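Side-chain contacts in DUF596 domain-containing protein (Neisseria meningitidis, PDB 2O5H), which is of unknown function, belongs to the DUF596 family conserved in bacteria, and forms a two-chain assembly of alpha-beta subunits: residues A[7-12]-A[47-52]; A[14-19]-A[56-61]; A[40-45]-A[94-99]. All blocks are in the same frame, centred on the assembly; numbering follows the deposited sequence. Where two conformers were deposited one is given.

Contact 1 of 3, residues A[7-12]-A[47-52]; sequences LNNHDV and DFEEKT
V12 on helix 3-16 comes nearest E50 on helix 48-64, their CA atoms 6.4 Å apart, and every other CA pair across the two segments is farther apart. The V12 side chain leaves the backbone toward the facing helix and spreads its two methyls over the stem of E50. CG1 sits near the E50 carbonyl oxygen and CB, whereas CG2 packs on the aliphatic part, 3.8 Å from E50 CG, and also lies 3.5 Å from E50 OE2. E50 can offer methylenes to V12 because its CG lies beside the backbone N (chi1 -65°) and the chain then runs extended, laying its methylenes and then its carboxylate alongside the valine methyls. That carboxylate is held at both oxygens by residues beyond the two segments: OE1 hydrogen-bonds to S45 OG and OE2 forms a salt bridge with R15. R15 also pairs with D11 OD2, and its positive charge probably eases the proximity of the D11 and E50 carboxylates, whose OD2 and OE2 are 5.2 Å apart. E50 belongs to the N-terminal turn of helix 48-64, where D47 is the N-cap: D47 OD2 accepts from E50 N at 3.0 Å, with an N-H...O angle of 161°, and the donor meets it on the anti side, tilted somewhat out of the carboxylate plane. Beside this pair, N9, nearly a turn before V12, faces E49, the residue before E50, and the contact becomes polar. The amide of N9 and the carboxylate of E49 stand nearly perpendicular, 89° between planes, with N9 OD1 3.7 Å from E49 OE2 and no direct bond. A water joins them instead, accepting from N9 ND2 at 3.0 Å and donating to E49 OE2 at 2.6 Å.

Contact 2 of 3, residues A[14-19]-A[56-61]; sequences KRYQDR and FILFKE
The ring of Y16 meets I57 and L58 obliquely, I57 CG2 near its CD2-CE2 side and L58 CB near its hydroxyl end, while F44, from the loop after helix 34-41, packs against the same tyrosine edge-to-face. This is buried helix-helix packing in the helical part of an alpha-beta fold: Y16 comes from helix 3-16, I57 and L58 from the middle of helix 48-64. The tyrosine and isoleucine side chains slide past each other in opposite directions. I57 CG2 lies 3.7 Å from Y16 CD2, and I57 CD1 extends back to 4.0 Å from Y16 CB, so the isoleucine runs alongside the tyrosine from CB to the CD2 side of the ring. With CG anti to the backbone N (chi1 -179°), Y16 sends its ring across the gap between helices whose nearest CA atoms, those of Y16 and I57, are 8.1 Å apart. L58 crosses the far end of the tyrosine, its whole branched side chain gathered near the phenolic oxygen. I41 of helix 34-41 touches both Y16 and L58, adding a third helix to this apolar cluster. Y16 is buried, and its hydroxyl hydrogen-bonds to D23 OD2 on helix 20-30; D23 OD2 also takes a salt bridge from R19 NE. Beside that bond, Y16 OH is 3.6 Å from L58 CB and 3.8 Å from L58 CD2.

Contact 3 of 3, residues A[40-45]-A[94-99]; sequences TIKDFS and EYEIEP
A surface salt bridge ties the turn after helix 34-41 to the loop between helices 81-91 and 110-116, with K42 NZ donating to E96 OE2 at 2.6 Å. The two side chains approach from opposite directions and span backbones that stay well apart, the CA atoms of K42 and E96 being 10.7 Å from each other. E96 heads toward its partner with CG anti to the backbone N (chi1 -171°) and the rest of its chain extended. K42 takes a more winding path, bent at chi2 and chi3, which turns its ammonium group to the carboxylate, with K42 CE, next in the chain, 3.2 Å from E96 OE2. The ammonium meets OE2 on the syn side, 20° out of the carboxylate plane. Within the alpha-beta fold, this is a point where a long connecting segment is fastened to the helical part: E96 also uses OE1 in a salt bridge with K51 of helix 48-64, so a different lysine grips each carboxylate oxygen. Two nearby positive charges would be expected to keep the glutamate ionised. On the loop side, the E96 backbone is hydrogen-bonded with I110, the first residue of helix 110-116. On the other side, the turn carrying K42 contains a backbone bond from F44 N to I41 O, 2.9 Å long, while the K42 side chain rests against K51.

Overall arrangement
Contacts 1 and 2 join the same pair of helices, 3-16 and 48-64, with centres 11 Å apart, yet their chemistry changes along the interface. Contact 2 is buried and almost wholly apolar between its segments; contact 1, partly buried and farther from the chain centre, mixes a valine with carboxylates and a bridging water. A salt bridge from R15 to E50 links them. Contact 3 lies at the surface and rests on one charged pair, fastening a loop rather than packing helices. It meets contact 1 through K51-E96 and S45-E50, and contact 2 through R19-D43, so segment 40-45 borders both helix-helix contacts.

Contact 1 of 3, residues A[7-12]-A[47-52]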
loop_
_atom_site.group_PDB
_atom_site.type_symbol
_atom_site.label_atom_id
_atom_site.label_comp_id
_atom_site.label_asym_id
_atom_site.label_seq_id
_atom_site.Cartn_x
_atom_site.Cartn_y
_atom_site.Cartn_z
ATOM N N LEU A 7 -14.388 24.421 4.381
ATOM C CA LEU A 7 -15.374 24.678 5.443
ATOM C C LEU A 7 -16.031 23.374 5.879
ATOM O O LEU A 7 -16.054 23.045 7.054
ATOM C CB LEU A 7 -16.446 25.641 4.954
ATOM C CG LEU A 7 -17.713 25.815 5.818
ATOM C CD1 LEU A 7 -17.387 26.390 7.185
ATOM C CD2 LEU A 7 -18.777 26.665 5.084
ATOM N N ASN A 8 -16.527 22.612 4.910
ATOM C CA ASN A 8 -17.291 21.409 5.219
ATOM C C ASN A 8 -16.491 20.265 5.821
ATOM O O ASN A 8 -17.064 19.401 6.475
ATOM C CB ASN A 8 -18.046 20.927 3.984
ATOM C CG ASN A 8 -19.390 21.563 3.880
ATOM O OD1 ASN A 8 -19.646 22.329 2.953
ATOM N ND2 ASN A 8 -20.263 21.290 4.850
ATOM N N ASN A 9 -15.181 20.280 5.603
ATOM C CA ASN A 9 -14.280 19.197 6.009
ATOM C C ASN A 9 -13.329 19.570 7.164
ATOM O O ASN A 9 -12.478 18.781 7.562
ATOM C CB ASN A 9 -13.479 18.758 4.798
ATOM C CG ASN A 9 -14.334 18.017 3.778
ATOM O OD1 ASN A 9 -15.097 17.106 4.116
ATOM N ND2 ASN A 9 -14.172 18.376 2.510
ATOM N N HIS A 10 -13.496 20.775 7.684
ATOM C CA HIS A 10 -12.720 21.309 8.817
ATOM C C HIS A 10 -12.636 20.330 10.000
ATOM O O HIS A 10 -11.561 20.144 10.588
ATOM C CB HIS A 10 -13.364 22.619 9.288
ATOM C CG HIS A 10 -12.822 23.144 10.589
ATOM N ND1 HIS A 10 -11.814 24.082 10.647
ATOM C CD2 HIS A 10 -13.150 22.871 11.874
ATOM C CE1 HIS A 10 -11.539 24.358 11.907
ATOM N NE2 HIS A 10 -12.326 23.626 12.673
ATOM N N ASP A 11 -13.774 19.727 10.346
ATOM C CA ASP A 11 -13.874 18.829 11.489
ATOM C C ASP A 11 -13.078 17.533 11.268
ATOM O O ASP A 11 -12.368 17.075 12.154
ATOM C CB ASP A 11 -15.356 18.536 11.758
ATOM C CG ASP A 11 -15.570 17.377 12.713
ATOM O OD1 ASP A 11 -15.148 17.471 13.876
ATOM O OD2 ASP A 11 -16.169 16.366 12.288
ATOM N N VAL A 12 -13.183 16.960 10.078
ATOM C CA VAL A 12 -12.442 15.726 9.749
ATOM C C VAL A 12 -10.956 16.030 9.760
ATOM O O VAL A 12 -10.142 15.248 10.262
ATOM C CB VAL A 12 -12.892 15.154 8.374
ATOM C CG1 VAL A 12 -12.235 13.838 8.089
ATOM C CG2 VAL A 12 -14.403 14.971 8.388
ATOM N N ASP A 47 -16.421 5.970 6.248
ATOM C CA ASP A 47 -16.979 6.907 5.265
ATOM C C ASP A 47 -15.997 7.275 4.153
ATOM O O ASP A 47 -14.842 7.664 4.428
ATOM C CB ASP A 47 -17.436 8.189 5.972
ATOM C CG ASP A 47 -18.099 9.140 5.016
ATOM O OD1 ASP A 47 -19.193 8.805 4.512
ATOM O OD2 ASP A 47 -17.522 10.179 4.714
ATOM N N PHE A 48 -16.451 7.173 2.899
ATOM C CA PHE A 48 -15.614 7.481 1.741
ATOM C C PHE A 48 -15.067 8.923 1.695
ATOM O O PHE A 48 -13.872 9.102 1.493
ATOM C CB PHE A 48 -16.334 7.107 0.434
ATOM C CG PHE A 48 -15.520 7.368 -0.820
ATOM C CD1 PHE A 48 -14.258 6.842 -0.951
ATOM C CD2 PHE A 48 -16.045 8.150 -1.855
ATOM C CE1 PHE A 48 -13.489 7.070 -2.133
ATOM C CE2 PHE A 48 -15.307 8.397 -3.025
ATOM C CZ PHE A 48 -14.026 7.849 -3.149
ATOM N N GLU A 49 -15.933 9.936 1.868
ATOM C CA GLU A 49 -15.475 11.325 1.928
ATOM C C GLU A 49 -14.446 11.528 3.035
ATOM O O GLU A 49 -13.445 12.192 2.799
ATOM C CB GLU A 49 -16.646 12.287 2.161
ATOM C CG GLU A 49 -16.235 13.738 2.105
ATOM C CD GLU A 49 -17.391 14.682 2.287
ATOM O OE1 GLU A 49 -18.277 14.441 3.152
ATOM O OE2 GLU A 49 -17.379 15.701 1.584
ATOM N N GLU A 50 -14.733 11.031 4.251
ATOM C CA GLU A 50 -13.786 11.219 5.346
ATOM C C GLU A 50 -12.424 10.566 5.071
ATOM O O GLU A 50 -11.392 11.152 5.388
ATOM C CB GLU A 50 -14.362 10.736 6.663
ATOM C CG GLU A 50 -15.543 11.573 7.069
ATOM C CD GLU A 50 -15.946 11.354 8.510
ATOM O OE1 GLU A 50 -15.671 10.269 9.054
ATOM O OE2 GLU A 50 -16.569 12.257 9.080
ATOM N N LYS A 51 -12.427 9.365 4.493
ATOM C CA LYS A 51 -11.181 8.691 4.119
ATOM C C LYS A 51 -10.421 9.498 3.066
ATOM O O LYS A 51 -9.213 9.693 3.186
ATOM C CB LYS A 51 -11.457 7.265 3.630
ATOM C CG LYS A 51 -11.688 6.268 4.764
ATOM C CD LYS A 51 -11.892 4.871 4.216
ATOM C CE LYS A 51 -13.369 4.766 3.759
ATOM N NZ LYS A 51 -13.898 3.414 3.722
ATOM N N THR A 52 -11.142 9.973 2.060
ATOM C CA THR A 52 -10.559 10.810 0.978
ATOM C C THR A 52 -9.903 12.082 1.584
ATOM O O THR A 52 -8.813 12.471 1.207
ATOM C CB THR A 52 -11.647 11.219 -0.054
ATOM O OG1 THR A 52 -12.121 10.054 -0.750
ATOM C CG2 THR A 52 -11.075 12.195 -1.092
HETATM O O HOH W 1 -15.053 16.318 0.485
#

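Contact 2 of 3, residues A[14-19]-A[56-61]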
loop_
_atom_site.group_PDB
_atom_site.type_symbol
_atom_site.label_atom_id
_atom_site.label_comp_id
_atom_site.label_asym_id
_atom_site.label_seq_id
_atom_site.Cartn_x
_atom_site.Cartn_y
_atom_site.Cartn_z
ATOM N N LYS A 14 -9.408 18.342 11.492
ATOM C CA LYS A 14 -8.991 18.404 12.894
ATOM C C LYS A 14 -8.851 17.041 13.565
ATOM O O LYS A 14 -7.870 16.790 14.288
ATOM C CB LYS A 14 -9.953 19.297 13.678
ATOM C CG LYS A 14 -9.374 19.807 14.974
ATOM C CD LYS A 14 -10.057 21.092 15.433
ATOM C CE LYS A 14 -9.879 21.248 16.941
ATOM N NZ LYS A 14 -10.588 22.455 17.477
ATOM N N ARG A 15 -9.817 16.152 13.340
ATOM C CA ARG A 15 -9.760 14.820 13.926
ATOM C C ARG A 15 -8.602 14.000 13.360
ATOM O O ARG A 15 -7.997 13.242 14.092
ATOM C CB ARG A 15 -11.085 14.080 13.760
ATOM C CG ARG A 15 -12.227 14.770 14.499
ATOM C CD ARG A 15 -13.504 13.938 14.505
ATOM N NE ARG A 15 -14.273 14.135 13.277
ATOM C CZ ARG A 15 -14.418 13.204 12.337
ATOM N NH1 ARG A 15 -13.864 12.029 12.519
ATOM N NH2 ARG A 15 -15.127 13.446 11.235
ATOM N N TYR A 16 -8.279 14.172 12.081
ATOM C CA TYR A 16 -7.185 13.387 11.474
ATOM C C TYR A 16 -5.808 13.793 12.029
ATOM O O TYR A 16 -4.882 12.971 12.147
ATOM C CB TYR A 16 -7.231 13.383 9.917
ATOM C CG TYR A 16 -6.091 12.542 9.345
ATOM C CD1 TYR A 16 -6.158 11.141 9.349
ATOM C CD2 TYR A 16 -4.924 13.149 8.876
ATOM C CE1 TYR A 16 -5.117 10.377 8.881
ATOM C CE2 TYR A 16 -3.849 12.400 8.425
ATOM C CZ TYR A 16 -3.943 11.012 8.427
ATOM O OH TYR A 16 -2.870 10.289 7.960
ATOM N N GLN A 17 -5.697 15.051 12.460
ATOM C CA GLN A 17 -4.455 15.599 13.007
ATOM C C GLN A 17 -3.787 14.751 14.074
ATOM O O GLN A 17 -2.563 14.695 14.134
ATOM C CB GLN A 17 -4.682 17.024 13.516
ATOM C CG GLN A 17 -3.587 18.012 13.084
ATOM C CD GLN A 17 -3.349 18.035 11.560
ATOM O OE1 GLN A 17 -4.244 17.713 10.758
ATOM N NE2 GLN A 17 -2.139 18.429 11.163
ATOM N N ASP A 18 -4.577 14.069 14.903
ATOM C CA ASP A 18 -4.046 13.265 16.016
ATOM C C ASP A 18 -3.433 11.898 15.617
ATOM O O ASP A 18 -2.900 11.176 16.474
ATOM C CB ASP A 18 -5.128 13.040 17.083
ATOM C CG ASP A 18 -6.009 14.268 17.315
ATOM O OD1 ASP A 18 -5.613 15.401 16.953
ATOM O OD2 ASP A 18 -7.107 14.090 17.879
ATOM N N ARG A 19 -3.534 11.518 14.347
ATOM C CA ARG A 19 -2.805 10.315 13.854
ATOM C C ARG A 19 -1.854 10.640 12.706
ATOM O O ARG A 19 -1.204 9.737 12.160
ATOM C CB ARG A 19 -3.781 9.210 13.426
ATOM C CG ARG A 19 -4.783 9.657 12.327
ATOM C CD ARG A 19 -5.670 8.522 11.894
ATOM N NE ARG A 19 -4.997 7.558 11.000
ATOM C CZ ARG A 19 -5.402 6.318 10.826
ATOM N NH1 ARG A 19 -6.440 5.877 11.535
ATOM N NH2 ARG A 19 -4.762 5.511 9.958
ATOM N N PHE A 56 -5.795 12.987 1.533
ATOM C CA PHE A 56 -5.194 14.220 1.029
ATOM C C PHE A 56 -4.398 14.973 2.072
ATOM O O PHE A 56 -3.431 15.654 1.729
ATOM C CB PHE A 56 -6.250 15.117 0.334
ATOM C CG PHE A 56 -6.599 14.634 -1.040
ATOM C CD1 PHE A 56 -5.602 14.584 -2.038
ATOM C CD2 PHE A 56 -7.866 14.152 -1.335
ATOM C CE1 PHE A 56 -5.894 14.103 -3.303
ATOM C CE2 PHE A 56 -8.167 13.660 -2.663
ATOM C CZ PHE A 56 -7.189 13.655 -3.625
ATOM N N ILE A 57 -4.768 14.865 3.350
ATOM C CA ILE A 57 -3.963 15.534 4.389
ATOM C C ILE A 57 -2.589 14.842 4.476
ATOM O O ILE A 57 -1.553 15.492 4.584
ATOM C CB ILE A 57 -4.634 15.500 5.782
ATOM C CG1 ILE A 57 -5.917 16.339 5.767
ATOM C CG2 ILE A 57 -3.664 16.022 6.910
ATOM C CD1 ILE A 57 -6.873 15.965 6.875
ATOM N N LEU A 58 -2.595 13.514 4.409
ATOM C CA LEU A 58 -1.370 12.753 4.564
ATOM C C LEU A 58 -0.486 12.992 3.333
ATOM O O LEU A 58 0.698 13.275 3.453
ATOM C CB LEU A 58 -1.686 11.256 4.723
ATOM C CG LEU A 58 -0.512 10.231 4.749
ATOM C CD1 LEU A 58 0.486 10.523 5.921
ATOM C CD2 LEU A 58 -1.108 8.833 4.864
ATOM N N PHE A 59 -1.092 12.827 2.166
ATOM C CA PHE A 59 -0.484 13.082 0.856
ATOM C C PHE A 59 0.189 14.455 0.846
ATOM O O PHE A 59 1.378 14.568 0.524
ATOM C CB PHE A 59 -1.638 12.977 -0.131
ATOM C CG PHE A 59 -1.347 13.306 -1.557
ATOM C CD1 PHE A 59 -0.826 12.343 -2.414
ATOM C CD2 PHE A 59 -1.752 14.550 -2.083
ATOM C CE1 PHE A 59 -0.645 12.637 -3.794
ATOM C CE2 PHE A 59 -1.583 14.858 -3.440
ATOM C CZ PHE A 59 -1.035 13.894 -4.296
ATOM N N LYS A 60 -0.559 15.506 1.183
ATOM C CA LYS A 60 0.005 16.845 1.176
ATOM C C LYS A 60 1.120 17.013 2.199
ATOM O O LYS A 60 2.107 17.690 1.933
ATOM C CB LYS A 60 -1.047 17.939 1.405
ATOM C CG LYS A 60 -2.011 18.107 0.239
ATOM C CD LYS A 60 -2.517 19.521 0.112
ATOM C CE LYS A 60 -3.234 20.037 1.374
ATOM N NZ LYS A 60 -4.396 19.203 1.767
ATOM N N GLU A 61 0.991 16.403 3.369
ATOM C CA GLU A 61 2.071 16.591 4.363
ATOM C C GLU A 61 3.397 15.923 3.928
ATOM O O GLU A 61 4.500 16.472 4.134
ATOM C CB GLU A 61 1.631 16.082 5.726
ATOM C CG GLU A 61 2.577 16.395 6.848
ATOM C CD GLU A 61 2.616 17.888 7.206
ATOM O OE1 GLU A 61 1.889 18.713 6.602
ATOM O OE2 GLU A 61 3.389 18.234 8.128
#

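Contact 3 of 3, residues A[40-45]-A[94-99]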
loop_
_atom_site.group_PDB
_atom_site.type_symbol
_atom_site.label_atom_id
_atom_site.label_comp_id
_atom_site.label_asym_id
_atom_site.label_seq_id
_atom_site.Cartn_x
_atom_site.Cartn_y
_atom_site.Cartn_z
ATOM N N THR A 40 -3.349 2.860 4.425
ATOM C CA THR A 40 -2.921 3.419 5.709
ATOM C C THR A 40 -4.026 4.207 6.431
ATOM O O THR A 40 -4.148 4.149 7.678
ATOM C CB THR A 40 -1.665 4.346 5.499
ATOM O OG1 THR A 40 -0.575 3.587 4.946
ATOM C CG2 THR A 40 -1.201 4.977 6.816
ATOM N N ILE A 41 -4.851 4.926 5.654
ATOM C CA ILE A 41 -5.912 5.755 6.260
ATOM C C ILE A 41 -7.257 5.001 6.351
ATOM O O ILE A 41 -8.209 5.484 6.972
ATOM C CB ILE A 41 -6.035 7.193 5.600
ATOM C CG1 ILE A 41 -6.298 7.166 4.075
ATOM C CG2 ILE A 41 -4.804 8.035 5.894
ATOM C CD1 ILE A 41 -7.730 6.751 3.739
ATOM N N LYS A 42 -7.318 3.805 5.779
ATOM C CA LYS A 42 -8.601 3.080 5.717
ATOM C C LYS A 42 -9.299 2.910 7.068
ATOM O O LYS A 42 -10.513 2.998 7.165
ATOM C CB LYS A 42 -8.376 1.701 5.121
ATOM C CG LYS A 42 -8.687 1.638 3.659
ATOM C CD LYS A 42 -10.212 1.524 3.446
ATOM C CE LYS A 42 -10.560 0.230 2.686
ATOM N NZ LYS A 42 -12.049 0.026 2.684
ATOM N N ASP A 43 -8.506 2.651 8.103
ATOM C CA ASP A 43 -9.057 2.364 9.423
ATOM C C ASP A 43 -9.572 3.620 10.104
ATOM O O ASP A 43 -10.237 3.513 11.135
ATOM C CB ASP A 43 -8.031 1.657 10.305
ATOM C CG ASP A 43 -6.879 2.562 10.697
ATOM O OD1 ASP A 43 -6.092 2.958 9.827
ATOM O OD2 ASP A 43 -6.758 2.894 11.894
ATOM N N PHE A 44 -9.294 4.801 9.530
ATOM C CA PHE A 44 -9.695 6.081 10.146
ATOM C C PHE A 44 -11.208 6.277 10.126
ATOM O O PHE A 44 -11.756 6.830 11.065
ATOM C CB PHE A 44 -8.992 7.254 9.452
ATOM C CG PHE A 44 -9.506 8.628 9.848
ATOM C CD1 PHE A 44 -9.351 9.115 11.144
ATOM C CD2 PHE A 44 -10.124 9.439 8.880
ATOM C CE1 PHE A 44 -9.807 10.389 11.496
ATOM C CE2 PHE A 44 -10.589 10.718 9.190
ATOM C CZ PHE A 44 -10.429 11.204 10.527
ATOM N N SER A 45 -11.869 5.785 9.073
ATOM C CA SER A 45 -13.298 5.994 8.925
ATOM C C SER A 45 -13.908 4.982 8.005
ATOM O O SER A 45 -13.221 4.451 7.104
ATOM C CB SER A 45 -13.575 7.431 8.413
ATOM O OG SER A 45 -14.956 7.703 8.453
ATOM N N GLU A 94 -15.734 8.612 -7.891
ATOM C CA GLU A 94 -16.955 8.960 -7.198
ATOM C C GLU A 94 -17.313 8.023 -6.054
ATOM O O GLU A 94 -18.051 8.412 -5.179
ATOM C CB GLU A 94 -18.104 9.041 -8.191
ATOM C CG GLU A 94 -18.021 10.251 -9.145
ATOM C CD GLU A 94 -19.262 10.368 -10.039
ATOM O OE1 GLU A 94 -19.729 9.345 -10.549
ATOM O OE2 GLU A 94 -19.804 11.474 -10.192
ATOM N N TYR A 95 -16.786 6.800 -6.073
ATOM C CA TYR A 95 -17.148 5.763 -5.090
ATOM C C TYR A 95 -15.872 5.036 -4.791
ATOM O O TYR A 95 -14.968 4.996 -5.625
ATOM C CB TYR A 95 -18.188 4.765 -5.660
ATOM C CG TYR A 95 -19.505 5.418 -6.015
ATOM C CD1 TYR A 95 -20.506 5.608 -5.034
ATOM C CD2 TYR A 95 -19.743 5.881 -7.303
ATOM C CE1 TYR A 95 -21.659 6.228 -5.339
ATOM C CE2 TYR A 95 -20.915 6.508 -7.621
ATOM C CZ TYR A 95 -21.869 6.673 -6.630
ATOM O OH TYR A 95 -23.040 7.287 -6.923
ATOM N N GLU A 96 -15.783 4.470 -3.585
ATOM C CA GLU A 96 -14.579 3.758 -3.161
ATOM C C GLU A 96 -14.455 2.509 -4.030
ATOM O O GLU A 96 -13.346 2.090 -4.401
ATOM C CB GLU A 96 -14.696 3.375 -1.680
ATOM C CG GLU A 96 -13.423 2.817 -1.091
ATOM C CD GLU A 96 -13.559 2.546 0.431
ATOM O OE1 GLU A 96 -14.519 3.051 1.062
ATOM O OE2 GLU A 96 -12.688 1.854 0.980
ATOM N N ILE A 97 -15.603 1.946 -4.404
ATOM C CA ILE A 97 -15.635 0.779 -5.275
ATOM C C ILE A 97 -16.520 1.035 -6.501
ATOM O O ILE A 97 -17.692 1.321 -6.368
ATOM C CB ILE A 97 -16.136 -0.457 -4.482
ATOM C CG1 ILE A 97 -15.202 -0.727 -3.292
ATOM C CG2 ILE A 97 -16.304 -1.677 -5.416
ATOM C CD1 ILE A 97 -15.604 -1.906 -2.430
ATOM N N GLU A 98 -15.981 0.881 -7.700
ATOM C CA GLU A 98 -16.780 1.151 -8.895
ATOM C C GLU A 98 -18.108 0.371 -8.873
ATOM O O GLU A 98 -18.094 -0.838 -8.634
ATOM C CB GLU A 98 -15.979 0.835 -10.155
ATOM C CG GLU A 98 -16.596 1.450 -11.374
ATOM C CD GLU A 98 -15.631 1.470 -12.524
ATOM O OE1 GLU A 98 -15.431 0.389 -13.125
ATOM O OE2 GLU A 98 -15.088 2.573 -12.805
ATOM N N PRO A 99 -19.261 1.061 -9.080
ATOM C CA PRO A 99 -20.565 0.358 -9.074
ATOM C C PRO A 99 -20.671 -0.709 -10.143
ATOM O O PRO A 99 -19.990 -0.602 -11.172
ATOM C CB PRO A 99 -21.580 1.468 -9.394
ATOM C CG PRO A 99 -20.922 2.743 -8.961
ATOM C CD PRO A 99 -19.432 2.515 -9.282
#